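Local coordinates for protein cellulosomal scaffoldin (PDB 1TYJ) that probably binds type-II dockerins through this cohesin module, a beta sandwich, and so takes part in assembling the bacterial cellulosome, at residues G15-L20 against K112-V117; I37-T42 against G84-G89; E53-S58 against S77-S82. All coordinates share one frame; numbering follows the deposited sequence. Where two conformers were deposited one is given.

Interaction 1. Residues G15-L20 against K112-V117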
ATOM      1  N   GLY A  15       6.353  -3.425 -20.809  1.00 20.52           N
ATOM      2  CA  GLY A  15       6.400  -4.828 -20.430  1.00 20.13           C
ATOM      3  C   GLY A  15       7.166  -5.036 -19.149  1.00 20.39           C
ATOM      4  O   GLY A  15       7.076  -6.107 -18.550  1.00 21.14           O
ATOM      5  N   ASP A  16       7.938  -4.045 -18.705  1.00 19.00           N
ATOM      6  CA  ASP A  16       8.684  -4.226 -17.451  1.00 19.62           C
ATOM      7  C   ASP A  16       7.723  -4.181 -16.272  1.00 19.54           C
ATOM      8  O   ASP A  16       6.624  -3.600 -16.372  1.00 19.83           O
ATOM      9  CB  ASP A  16       9.716  -3.089 -17.271  1.00 20.06           C
ATOM     10  CG  ASP A  16      10.958  -3.269 -18.150  1.00 22.52           C
ATOM     11  OD1 ASP A  16      11.090  -4.335 -18.804  1.00 24.11           O
ATOM     12  OD2 ASP A  16      11.805  -2.337 -18.167  1.00 24.31           O
ATOM     13  N   LYS A  17       8.167  -4.742 -15.142  1.00 20.15           N
ATOM     14  CA  LYS A  17       7.376  -4.694 -13.911  1.00 19.98           C
ATOM     15  C   LYS A  17       8.112  -3.735 -12.972  1.00 19.78           C
ATOM     16  O   LYS A  17       9.370  -3.731 -12.918  1.00 21.64           O
ATOM     17  CB  LYS A  17       7.350  -6.050 -13.216  1.00 21.43           C
ATOM     18  CG  LYS A  17       6.931  -7.231 -14.057  1.00 25.80           C
ATOM     19  CD  LYS A  17       5.478  -7.283 -14.310  1.00 27.90           C
ATOM     20  CE  LYS A  17       5.164  -8.443 -15.293  1.00 32.05           C
ATOM     21  NZ  LYS A  17       5.607  -9.817 -14.860  1.00 33.35           N
ATOM     22  N   VAL A  18       7.354  -2.929 -12.243  1.00 17.03           N
ATOM     23  CA  VAL A  18       7.941  -2.030 -11.261  1.00 16.07           C
ATOM     24  C   VAL A  18       7.127  -2.174  -9.984  1.00 16.01           C
ATOM     25  O   VAL A  18       5.896  -2.245 -10.050  1.00 16.45           O
ATOM     26  CB  VAL A  18       7.932  -0.537 -11.797  1.00 15.86           C
ATOM     27  CG1 VAL A  18       6.558  -0.099 -12.377  1.00 18.83           C
ATOM     28  CG2 VAL A  18       8.427   0.432 -10.699  1.00 19.36           C
ATOM     29  N   THR A  19       7.824  -2.274  -8.850  1.00 15.86           N
ATOM     30  CA  THR A  19       7.153  -2.528  -7.575  1.00 15.41           C
ATOM     31  C   THR A  19       7.246  -1.340  -6.617  1.00 16.09           C
ATOM     32  O   THR A  19       8.341  -0.794  -6.400  1.00 16.81           O
ATOM     33  CB  THR A  19       7.710  -3.807  -6.958  1.00 16.00           C
ATOM     34  OG1 THR A  19       7.481  -4.886  -7.873  1.00 17.70           O
ATOM     35  CG2 THR A  19       7.068  -4.135  -5.591  1.00 17.44           C
ATOM     36  N   LEU A  20       6.088  -0.935  -6.091  1.00 15.69           N
ATOM     37  CA  LEU A  20       6.003   0.023  -5.001  1.00 16.34           C
ATOM     38  C   LEU A  20       5.970  -0.767  -3.688  1.00 16.76           C
ATOM     39  O   LEU A  20       4.991  -1.474  -3.409  1.00 16.27           O
ATOM     40  CB  LEU A  20       4.695   0.807  -5.138  1.00 16.34           C
ATOM     41  CG  LEU A  20       4.496   1.988  -4.160  1.00 17.25           C
ATOM     42  CD1 LEU A  20       5.497   3.116  -4.510  1.00 18.99           C
ATOM     43  CD2 LEU A  20       3.057   2.523  -4.190  1.00 18.46           C
ATOM     44  N   LYS A 112       3.251  -4.640  -0.868  1.00 15.82           N
ATOM     45  CA  LYS A 112       3.920  -4.256  -2.109  1.00 15.34           C
ATOM     46  C   LYS A 112       2.943  -4.380  -3.247  1.00 16.58           C
ATOM     47  O   LYS A 112       2.196  -5.341  -3.322  1.00 16.74           O
ATOM     48  CB  LYS A 112       5.123  -5.129  -2.424  1.00 17.04           C
ATOM     49  CG  LYS A 112       6.061  -5.359  -1.227  1.00 18.49           C
ATOM     50  CD  LYS A 112       7.171  -6.292  -1.600  1.00 23.50           C
ATOM     51  CE  LYS A 112       7.995  -6.586  -0.372  1.00 28.20           C
ATOM     52  NZ  LYS A 112       9.046  -7.616  -0.660  1.00 30.93           N
ATOM     53  N   VAL A 113       3.003  -3.431  -4.172  1.00 16.25           N
ATOM     54  CA  VAL A 113       2.149  -3.484  -5.348  1.00 16.82           C
ATOM     55  C   VAL A 113       3.045  -3.400  -6.559  1.00 16.29           C
ATOM     56  O   VAL A 113       3.807  -2.444  -6.719  1.00 16.90           O
ATOM     57  CB  VAL A 113       1.171  -2.313  -5.385  1.00 16.80           C
ATOM     58  CG1 VAL A 113       0.322  -2.321  -6.661  1.00 17.74           C
ATOM     59  CG2 VAL A 113       0.268  -2.311  -4.171  1.00 18.19           C
ATOM     60  N   THR A 114       2.987  -4.422  -7.400  1.00 16.58           N
ATOM     61  CA  THR A 114       3.731  -4.425  -8.659  1.00 16.13           C
ATOM     62  C   THR A 114       2.784  -4.009  -9.771  1.00 16.16           C
ATOM     63  O   THR A 114       1.602  -4.412  -9.787  1.00 16.41           O
ATOM     64  CB  THR A 114       4.289  -5.855  -8.940  1.00 16.74           C
ATOM     65  OG1 THR A 114       5.160  -6.242  -7.862  1.00 17.27           O
ATOM     66  CG2 THR A 114       5.078  -5.943 -10.254  1.00 17.55           C
ATOM     67  N   PHE A 115       3.322  -3.215 -10.709  1.00 15.70           N
ATOM     68  CA  PHE A 115       2.620  -2.783 -11.908  1.00 16.82           C
ATOM     69  C   PHE A 115       3.401  -3.230 -13.141  1.00 17.12           C
ATOM     70  O   PHE A 115       4.642  -3.200 -13.131  1.00 18.05           O
ATOM     71  CB  PHE A 115       2.558  -1.256 -11.960  1.00 16.58           C
ATOM     72  CG  PHE A 115       1.844  -0.618 -10.808  1.00 16.88           C
ATOM     73  CD1 PHE A 115       2.528  -0.252  -9.647  1.00 16.85           C
ATOM     74  CD2 PHE A 115       0.484  -0.304 -10.908  1.00 16.25           C
ATOM     75  CE1 PHE A 115       1.845   0.389  -8.576  1.00 16.59           C
ATOM     76  CE2 PHE A 115      -0.183   0.313  -9.854  1.00 16.23           C
ATOM     77  CZ  PHE A 115       0.501   0.671  -8.702  1.00 16.64           C
ATOM     78  N   LYS A 116       2.690  -3.676 -14.175  1.00 16.38           N
ATOM     79  CA  LYS A 116       3.305  -3.889 -15.479  1.00 16.46           C
ATOM     80  C   LYS A 116       3.144  -2.593 -16.256  1.00 16.97           C
ATOM     81  O   LYS A 116       2.073  -1.976 -16.261  1.00 16.53           O
ATOM     82  CB  LYS A 116       2.687  -5.094 -16.226  1.00 17.03           C
ATOM     83  CG  LYS A 116       3.196  -5.260 -17.670  0.50 13.51           C
ATOM     84  CD  LYS A 116       2.425  -6.320 -18.460  0.50 15.64           C
ATOM     85  CE  LYS A 116       2.798  -7.722 -18.028  0.50 17.05           C
ATOM     86  NZ  LYS A 116       2.219  -8.750 -18.982  0.50 17.04           N
ATOM     87  N   VAL A 117       4.220  -2.179 -16.908  1.00 16.91           N
ATOM     88  CA  VAL A 117       4.174  -0.981 -17.753  1.00 17.87           C
ATOM     89  C   VAL A 117       3.569  -1.354 -19.100  1.00 18.91           C
ATOM     90  O   VAL A 117       4.097  -2.231 -19.795  1.00 20.23           O
ATOM     91  CB  VAL A 117       5.588  -0.403 -17.939  1.00 18.22           C
ATOM     92  CG1 VAL A 117       5.529   0.800 -18.868  1.00 17.79           C
ATOM     93  CG2 VAL A 117       6.204  -0.085 -16.554  1.00 18.95           C
TER
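Val18 and Phe115 face each other as an antiparallel hydrogen-bonded pair, Phe115 N giving a nearly straight bond to Val18 O (2.8 Å) and Val18 N returning one to Phe115 O. Leu20 and Val113, two residues along, repeat the pattern, with the non-hydrogen-bonded pair Thr19-Thr114 between them. At the other end Val117 N bonds to Asp16 O at 2.8 Å, and Gly15 N to Val117 O at 2.7 Å, so pairing runs past the start of strand 17-25 into the loop before it.

The two sides of this ladder differ sharply. Val18, Leu20, Val113 and Phe115 point into the sandwich, where Val18 CG1 lies 4.2 Å from both Phe115 CB and Val117 CG2; with chi1 at 48°, CG1 sits between the backbone N and the carbonyl carbon and leans toward strand 112-117. The Phe115 ring meets Leu20 CB at its edge, and Leu128 of the opposite sheet closes over Val18, Leu20 and Phe115.

The other side, with Lys17, Thr19, Thr114 and Lys116, is polar and partly open to solvent. Here the hydroxyls of Thr19 and Thr114 meet, OG1 to OG1 at 2.7 Å, because both chi1 values near -60° set OG1 beside its own backbone N. A valine in place of Thr19 would probably leave the Thr114 hydroxyl without this mate across the strands. Beyond it the lysine chains cross at a slant, Lys17 CE 3.7 Å from Lys116 CE, while their ammonium groups stay 5.4 Å apart, NZ to NZ. Lys116 also makes a cation-pi contact with Trp47, and Lys17 a long, weak ion pair with Asp52. One pair of strands thus joins an apolar core face to a polar outer face, where the like charges of the lysines are probably eased by separation and by these outside partners.

Interaction 2. Residues I37-T42 against G84-G89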
ATOM      1  N   ILE A  37      -5.355   4.023  -3.127  1.00 16.35           N
ATOM      2  CA  ILE A  37      -4.211   4.416  -3.996  1.00 16.52           C
ATOM      3  C   ILE A  37      -4.658   4.597  -5.427  1.00 16.78           C
ATOM      4  O   ILE A  37      -5.375   3.762  -5.980  1.00 17.82           O
ATOM      5  CB  ILE A  37      -3.073   3.365  -3.921  0.67 14.57           C
ATOM      6  CG1 ILE A  37      -2.554   3.262  -2.489  1.00 16.43           C
ATOM      7  CG2 ILE A  37      -1.961   3.658  -4.964  1.00 16.79           C
ATOM      8  CD1 ILE A  37      -1.473   2.157  -2.281  1.00 17.27           C
ATOM      9  N   LYS A  38      -4.258   5.710  -6.035  1.00 17.13           N
ATOM     10  CA  LYS A  38      -4.661   5.976  -7.417  1.00 17.53           C
ATOM     11  C   LYS A  38      -3.449   5.781  -8.311  1.00 17.45           C
ATOM     12  O   LYS A  38      -2.323   6.097  -7.928  1.00 18.73           O
ATOM     13  CB  LYS A  38      -5.216   7.410  -7.495  1.00 18.65           C
ATOM     14  CG  LYS A  38      -5.544   7.916  -8.867  0.50 19.10           C
ATOM     15  CD  LYS A  38      -7.030   7.833  -9.095  0.50 22.23           C
ATOM     16  CE  LYS A  38      -7.368   7.896 -10.566  0.50 22.41           C
ATOM     17  NZ  LYS A  38      -6.679   6.868 -11.387  0.50 16.99           N
ATOM     18  N   TYR A  39      -3.658   5.225  -9.495  1.00 17.28           N
ATOM     19  CA  TYR A  39      -2.581   5.114 -10.463  1.00 16.98           C
ATOM     20  C   TYR A  39      -3.144   5.447 -11.833  1.00 16.95           C
ATOM     21  O   TYR A  39      -4.368   5.525 -12.016  1.00 18.37           O
ATOM     22  CB  TYR A  39      -1.950   3.687 -10.437  1.00 16.09           C
ATOM     23  CG  TYR A  39      -2.945   2.604 -10.872  1.00 17.09           C
ATOM     24  CD1 TYR A  39      -2.959   2.156 -12.195  1.00 18.38           C
ATOM     25  CD2 TYR A  39      -3.874   2.038  -9.952  1.00 16.54           C
ATOM     26  CE1 TYR A  39      -3.886   1.205 -12.638  1.00 15.74           C
ATOM     27  CE2 TYR A  39      -4.805   1.133 -10.371  1.00 17.64           C
ATOM     28  CZ  TYR A  39      -4.792   0.691 -11.707  1.00 17.50           C
ATOM     29  OH  TYR A  39      -5.705  -0.231 -12.128  1.00 17.86           O
ATOM     30  N   ASN A  40      -2.246   5.665 -12.786  1.00 17.19           N
ATOM     31  CA  ASN A  40      -2.656   6.055 -14.130  1.00 18.26           C
ATOM     32  C   ASN A  40      -2.860   4.837 -15.027  1.00 18.10           C
ATOM     33  O   ASN A  40      -1.895   4.201 -15.424  1.00 18.62           O
ATOM     34  CB  ASN A  40      -1.628   7.009 -14.745  1.00 18.49           C
ATOM     35  CG  ASN A  40      -2.108   7.607 -16.049  1.00 17.98           C
ATOM     36  OD1 ASN A  40      -2.941   7.015 -16.754  1.00 21.14           O
ATOM     37  ND2 ASN A  40      -1.624   8.836 -16.365  1.00 23.16           N
ATOM     38  N   THR A  41      -4.128   4.532 -15.351  1.00 18.63           N
ATOM     39  CA  THR A  41      -4.454   3.339 -16.151  1.00 19.15           C
ATOM     40  C   THR A  41      -3.955   3.386 -17.604  1.00 19.55           C
ATOM     41  O   THR A  41      -3.951   2.366 -18.293  1.00 19.94           O
ATOM     42  CB  THR A  41      -5.986   3.070 -16.192  1.00 19.04           C
ATOM     43  OG1 THR A  41      -6.645   4.151 -16.862  1.00 22.16           O
ATOM     44  CG2 THR A  41      -6.564   2.896 -14.795  1.00 20.36           C
ATOM     45  N   THR A  42      -3.538   4.556 -18.078  1.00 19.35           N
ATOM     46  CA  THR A  42      -2.950   4.671 -19.416  1.00 19.92           C
ATOM     47  C   THR A  42      -1.593   3.965 -19.473  1.00 18.94           C
ATOM     48  O   THR A  42      -1.243   3.382 -20.500  1.00 20.10           O
ATOM     49  CB  THR A  42      -2.800   6.151 -19.784  1.00 19.98           C
ATOM     50  OG1 THR A  42      -4.104   6.741 -19.800  1.00 22.37           O
ATOM     51  CG2 THR A  42      -2.119   6.361 -21.158  1.00 21.27           C
ATOM     52  N   GLY A  84      -8.716   3.272 -12.008  1.00 21.02           N
ATOM     53  CA  GLY A  84      -7.347   3.307 -11.513  1.00 20.02           C
ATOM     54  C   GLY A  84      -7.301   3.494 -10.014  1.00 19.33           C
ATOM     55  O   GLY A  84      -6.455   4.263  -9.500  1.00 18.65           O
ATOM     56  N   VAL A  85      -8.178   2.777  -9.295  1.00 17.43           N
ATOM     57  CA  VAL A  85      -8.187   2.861  -7.832  1.00 16.92           C
ATOM     58  C   VAL A  85      -7.924   1.493  -7.189  1.00 16.88           C
ATOM     59  O   VAL A  85      -8.595   0.530  -7.520  1.00 17.67           O
ATOM     60  CB  VAL A  85      -9.515   3.420  -7.322  1.00 18.15           C
ATOM     61  CG1 VAL A  85      -9.550   3.421  -5.779  1.00 18.45           C
ATOM     62  CG2 VAL A  85      -9.710   4.841  -7.875  1.00 18.79           C
ATOM     63  N   LEU A  86      -6.907   1.444  -6.325  1.00 15.57           N
ATOM     64  CA  LEU A  86      -6.685   0.274  -5.481  1.00 16.14           C
ATOM     65  C   LEU A  86      -7.177   0.606  -4.084  1.00 16.52           C
ATOM     66  O   LEU A  86      -6.872   1.661  -3.564  1.00 17.55           O
ATOM     67  CB  LEU A  86      -5.201  -0.058  -5.409  1.00 16.69           C
ATOM     68  CG  LEU A  86      -4.551  -0.412  -6.754  1.00 17.97           C
ATOM     69  CD1 LEU A  86      -3.038  -0.435  -6.604  1.00 19.88           C
ATOM     70  CD2 LEU A  86      -5.090  -1.740  -7.284  1.00 20.23           C
ATOM     71  N   ASN A  87      -7.876  -0.318  -3.428  1.00 15.75           N
ATOM     72  CA  ASN A  87      -8.317  -0.068  -2.046  1.00 16.69           C
ATOM     73  C   ASN A  87      -8.142  -1.402  -1.326  1.00 15.70           C
ATOM     74  O   ASN A  87      -8.754  -2.415  -1.737  1.00 16.39           O
ATOM     75  CB  ASN A  87      -9.783   0.335  -1.993  1.00 18.35           C
ATOM     76  CG  ASN A  87     -10.257   0.713  -0.573  1.00 20.77           C
ATOM     77  OD1 ASN A  87      -9.514   1.235   0.236  1.00 29.09           O
ATOM     78  ND2 ASN A  87     -11.498   0.463  -0.293  1.00 27.46           N
ATOM     79  N   PHE A  88      -7.286  -1.418  -0.307  1.00 14.11           N
ATOM     80  CA  PHE A  88      -7.025  -2.677   0.376  1.00 14.23           C
ATOM     81  C   PHE A  88      -6.497  -2.407   1.762  1.00 14.48           C
ATOM     82  O   PHE A  88      -6.101  -1.278   2.102  1.00 15.87           O
ATOM     83  CB  PHE A  88      -5.990  -3.518  -0.430  1.00 13.98           C
ATOM     84  CG  PHE A  88      -4.658  -2.795  -0.658  1.00 13.57           C
ATOM     85  CD1 PHE A  88      -3.559  -3.039   0.204  1.00 14.78           C
ATOM     86  CD2 PHE A  88      -4.508  -1.886  -1.721  1.00 13.69           C
ATOM     87  CE1 PHE A  88      -2.333  -2.395   0.010  1.00 14.47           C
ATOM     88  CE2 PHE A  88      -3.296  -1.210  -1.910  1.00 15.16           C
ATOM     89  CZ  PHE A  88      -2.202  -1.464  -1.061  1.00 13.20           C
ATOM     90  N   GLY A  89      -6.454  -3.445   2.576  1.00 14.19           N
ATOM     91  CA  GLY A  89      -5.976  -3.238   3.936  1.00 13.70           C
ATOM     92  C   GLY A  89      -5.701  -4.585   4.571  1.00 14.14           C
ATOM     93  O   GLY A  89      -6.117  -5.642   4.053  1.00 14.25           O
TER
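Gly84 O is gripped from opposite faces of its carbonyl plane: firmly by Tyr39 N at 3.0 Å and, in the conformer of the Lys38 side chain described here, one of two, by Lys38 NZ at 3.2 Å from well above the plane. In that conformer the Lys38 chain starts with CG anti to its backbone N (chi1 174°), then bends at chi2 and chi4, curling over Gly84 so that NZ also bonds Tyr39 O at 2.7 Å. Gln83 O is a further acceptor for this ammonium group.

Gly84 CA lies over one face of the Tyr39 ring, 3.9 Å from its centroid, a CH-pi contact, while Thr41 CG2 presses on the same carbon at 3.4 Å, tighter than usual. Further along, Ile37 and Leu86 exchange two nearly straight backbone bonds, and their side chains turn inward with Phe88, whose CE2 meets Ile37 CD1 at 3.8 Å. Tyr39 CE2 packs on Leu86 CG.

Gly84, at positive phi, and Val85 both face Asn80 in a G1 beta bulge, which opens strand 85-92 of the cohesin beta sandwich beside strand 30-38.

Interaction 3. Residues E53-S58 against S77-S82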
ATOM      1  N   GLU A  53      -0.403 -12.726 -13.378  1.00 25.30           N
ATOM      2  CA  GLU A  53      -1.620 -12.333 -14.083  1.00 24.51           C
ATOM      3  C   GLU A  53      -1.977 -10.944 -13.618  1.00 23.04           C
ATOM      4  O   GLU A  53      -1.578 -10.573 -12.520  1.00 21.89           O
ATOM      5  CB  GLU A  53      -2.775 -13.228 -13.636  1.00 26.44           C
ATOM      6  CG  GLU A  53      -2.729 -14.663 -14.109  1.00 30.82           C
ATOM      7  CD  GLU A  53      -3.991 -15.394 -13.672  1.00 37.10           C
ATOM      8  OE1 GLU A  53      -5.106 -14.990 -14.092  1.00 39.13           O
ATOM      9  OE2 GLU A  53      -3.870 -16.342 -12.878  1.00 39.51           O
ATOM     10  N   ALA A  54      -2.728 -10.200 -14.421  1.00 21.33           N
ATOM     11  CA  ALA A  54      -3.237  -8.882 -14.008  1.00 20.12           C
ATOM     12  C   ALA A  54      -4.112  -9.019 -12.749  1.00 19.61           C
ATOM     13  O   ALA A  54      -4.843 -10.017 -12.599  1.00 19.82           O
ATOM     14  CB  ALA A  54      -4.074  -8.272 -15.146  1.00 20.83           C
ATOM     15  N   TYR A  55      -4.077  -8.026 -11.856  1.00 18.07           N
ATOM     16  CA  TYR A  55      -5.083  -7.988 -10.803  1.00 17.35           C
ATOM     17  C   TYR A  55      -6.468  -7.965 -11.386  1.00 17.26           C
ATOM     18  O   TYR A  55      -6.709  -7.315 -12.454  1.00 17.62           O
ATOM     19  CB  TYR A  55      -5.012  -6.669 -10.018  1.00 16.63           C
ATOM     20  CG  TYR A  55      -3.939  -6.526  -8.957  1.00 15.69           C
ATOM     21  CD1 TYR A  55      -2.729  -7.211  -9.019  1.00 17.82           C
ATOM     22  CD2 TYR A  55      -4.116  -5.599  -7.907  1.00 18.84           C
ATOM     23  CE1 TYR A  55      -1.729  -7.016  -8.039  1.00 17.26           C
ATOM     24  CE2 TYR A  55      -3.136  -5.407  -6.947  1.00 16.99           C
ATOM     25  CZ  TYR A  55      -1.944  -6.115  -7.012  1.00 16.38           C
ATOM     26  OH  TYR A  55      -0.984  -5.888  -6.070  1.00 17.80           O
ATOM     27  N   THR A  56      -7.409  -8.550 -10.639  1.00 17.61           N
ATOM     28  CA  THR A  56      -8.811  -8.174 -10.776  1.00 17.60           C
ATOM     29  C   THR A  56      -9.163  -7.239  -9.616  1.00 17.35           C
ATOM     30  O   THR A  56      -8.310  -6.941  -8.766  1.00 16.34           O
ATOM     31  CB  THR A  56      -9.735  -9.409 -10.697  1.00 19.40           C
ATOM     32  OG1 THR A  56      -9.655  -9.969  -9.375  1.00 20.84           O
ATOM     33  CG2 THR A  56      -9.313 -10.453 -11.767  1.00 22.02           C
ATOM     34  N   ASP A  57     -10.418  -6.815  -9.550  1.00 17.35           N
ATOM     35  CA  ASP A  57     -10.862  -5.941  -8.487  1.00 18.05           C
ATOM     36  C   ASP A  57     -10.793  -6.584  -7.096  1.00 16.56           C
ATOM     37  O   ASP A  57     -10.940  -5.869  -6.101  1.00 17.46           O
ATOM     38  CB  ASP A  57     -12.293  -5.428  -8.742  1.00 17.81           C
ATOM     39  CG  ASP A  57     -12.343  -4.226  -9.690  1.00 21.59           C
ATOM     40  OD1 ASP A  57     -11.309  -3.530  -9.820  1.00 23.13           O
ATOM     41  OD2 ASP A  57     -13.431  -3.950 -10.256  1.00 24.80           O
ATOM     42  N   SER A  58     -10.558  -7.898  -6.983  1.00 16.98           N
ATOM     43  CA  SER A  58     -10.506  -8.510  -5.655  1.00 16.49           C
ATOM     44  C   SER A  58      -9.075  -8.906  -5.213  1.00 16.41           C
ATOM     45  O   SER A  58      -8.893  -9.410  -4.116  1.00 16.58           O
ATOM     46  CB  SER A  58     -11.395  -9.780  -5.645  1.00 16.28           C
ATOM     47  OG  SER A  58     -10.957 -10.697  -6.639  1.00 21.63           O
ATOM     48  N   SER A  77      -9.551  -6.428   0.037  1.00 15.18           N
ATOM     49  CA  SER A  77      -9.096  -5.890  -1.264  1.00 15.06           C
ATOM     50  C   SER A  77     -10.298  -5.774  -2.173  1.00 15.95           C
ATOM     51  O   SER A  77     -10.932  -6.786  -2.499  1.00 16.69           O
ATOM     52  CB  SER A  77      -7.946  -6.714  -1.903  1.00 15.70           C
ATOM     53  OG  SER A  77      -8.175  -8.144  -1.861  1.00 17.03           O
ATOM     54  N   LYS A  78     -10.619  -4.540  -2.535  1.00 16.52           N
ATOM     55  CA  LYS A  78     -11.841  -4.244  -3.270  1.00 17.79           C
ATOM     56  C   LYS A  78     -11.593  -2.958  -4.060  1.00 18.11           C
ATOM     57  O   LYS A  78     -11.853  -1.825  -3.591  1.00 20.16           O
ATOM     58  CB  LYS A  78     -13.030  -4.166  -2.299  1.00 19.04           C
ATOM     59  CG  LYS A  78     -14.452  -4.099  -2.948  1.00 19.91           C
ATOM     60  CD  LYS A  78     -15.497  -3.912  -1.819  1.00 21.02           C
ATOM     61  CE  LYS A  78     -16.936  -4.207  -2.206  1.00 22.62           C
ATOM     62  NZ  LYS A  78     -17.275  -5.649  -2.545  1.00 22.77           N
ATOM     63  N   HIS A  79     -11.061  -3.174  -5.261  1.00 17.13           N
ATOM     64  CA  HIS A  79     -10.559  -2.089  -6.136  1.00 17.78           C
ATOM     65  C   HIS A  79     -11.618  -1.566  -7.099  1.00 19.94           C
ATOM     66  O   HIS A  79     -12.729  -2.100  -7.207  1.00 21.13           O
ATOM     67  CB  HIS A  79      -9.358  -2.602  -6.923  1.00 18.22           C
ATOM     68  CG  HIS A  79      -8.346  -3.305  -6.057  1.00 17.02           C
ATOM     69  ND1 HIS A  79      -7.839  -4.565  -6.334  1.00 19.98           N
ATOM     70  CD2 HIS A  79      -7.738  -2.896  -4.908  1.00 13.11           C
ATOM     71  CE1 HIS A  79      -6.956  -4.894  -5.397  1.00 13.20           C
ATOM     72  NE2 HIS A  79      -6.904  -3.914  -4.507  1.00 18.67           N
ATOM     73  N   ASN A  80     -11.235  -0.506  -7.800  1.00 19.73           N
ATOM     74  CA  ASN A  80     -11.949  -0.117  -8.993  1.00 20.92           C
ATOM     75  C   ASN A  80     -10.919   0.126 -10.077  1.00 21.02           C
ATOM     76  O   ASN A  80     -10.501   1.266 -10.319  1.00 20.89           O
ATOM     77  CB  ASN A  80     -12.828   1.094  -8.732  1.00 22.18           C
ATOM     78  CG  ASN A  80     -13.715   1.405  -9.903  1.00 25.00           C
ATOM     79  OD1 ASN A  80     -13.529   0.876 -10.994  1.00 27.01           O
ATOM     80  ND2 ASN A  80     -14.663   2.298  -9.702  1.00 29.35           N
ATOM     81  N   LEU A  81     -10.434  -0.959 -10.690  1.00 20.71           N
ATOM     82  CA  LEU A  81      -9.328  -0.822 -11.623  1.00 21.51           C
ATOM     83  C   LEU A  81      -9.711   0.002 -12.842  1.00 22.46           C
ATOM     84  O   LEU A  81      -8.845   0.632 -13.458  1.00 22.73           O
ATOM     85  CB  LEU A  81      -8.775  -2.168 -12.076  1.00 21.30           C
ATOM     86  CG  LEU A  81      -8.349  -3.110 -10.935  1.00 21.97           C
ATOM     87  CD1 LEU A  81      -8.078  -4.498 -11.463  1.00 24.61           C
ATOM     88  CD2 LEU A  81      -7.151  -2.548 -10.167  1.00 25.75           C
ATOM     89  N   SER A  82     -10.999   0.018 -13.170  1.00 23.42           N
ATOM     90  CA  SER A  82     -11.421   0.766 -14.342  1.00 24.26           C
ATOM     91  C   SER A  82     -11.149   2.253 -14.125  1.00 25.24           C
ATOM     92  O   SER A  82     -10.930   2.979 -15.103  1.00 27.18           O
ATOM     93  CB  SER A  82     -12.912   0.553 -14.664  1.00 25.82           C
ATOM     94  OG  SER A  82     -13.755   1.119 -13.689  1.00 29.00           O
TER
HETATM   95  O   HOH W   1     -12.873  -2.286 -12.433  1.00 30.30           O
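Asp57 holds the 77-82 loop at two points. Its carbonyl O takes the backbone N of His79 at 2.8 Å, and its carboxylate OD1 takes Leu81 N at 2.9 Å through the syn lone pair. With CG beside its own backbone N (chi1 -82°), the carboxylate extends along the loop past the Leu81 side chain, which runs the opposite way. To one side of Asp57, Ser77 OG donates to Ser58 O at 2.7 Å from above the carbonyl plane.

His79 ND1 sends a weak bond of 3.4 Å to Thr56 O, which lies at the edge of the imidazole, in its plane. This ring is near parallel to that of Tyr55 but slid aside, the centroids 5.8 Å apart, so overlap is slight. Leu81 CD1 packs against Tyr55 CB at 4.0 Å.

In the next shell, a water donates to Asp57 OD2 and accepts from Ser82 N, tying the carboxylate to the short 3-10 turn. Ser82 OG in turn bonds Asn80 OD1. Toward the interior, the side chains of Tyr55, His79 and Leu81 all touch Leu86 of strand 85-92, while Tyr55 also touches Pro46 of strand 44-48; the contact thus spans the two sheets at one border of the sandwich.

How the interactions relate
Interactions 1 and 2 belong to the two facing sheets of the sandwich, their centres 13 Å apart, and meet in its core: Phe115 CE2 lies 3.7 Å from Tyr39 CG, and Val113 CG1 3.9 Å from Leu86 CD1. Interaction 3 is only 9 Å from interaction 2, centre to centre, and is joined to it by backbone: Asn80 N and Lys78 N probably bond to Val85 O (2.8 Å) and Asn87 O (2.9 Å). It also reaches interaction 1, Tyr55 OH lying 3.8 Å from Val113 CG1. Along the chain, 53-58/77-82 is nested within 37-42/84-89, itself nested within 15-20/112-117.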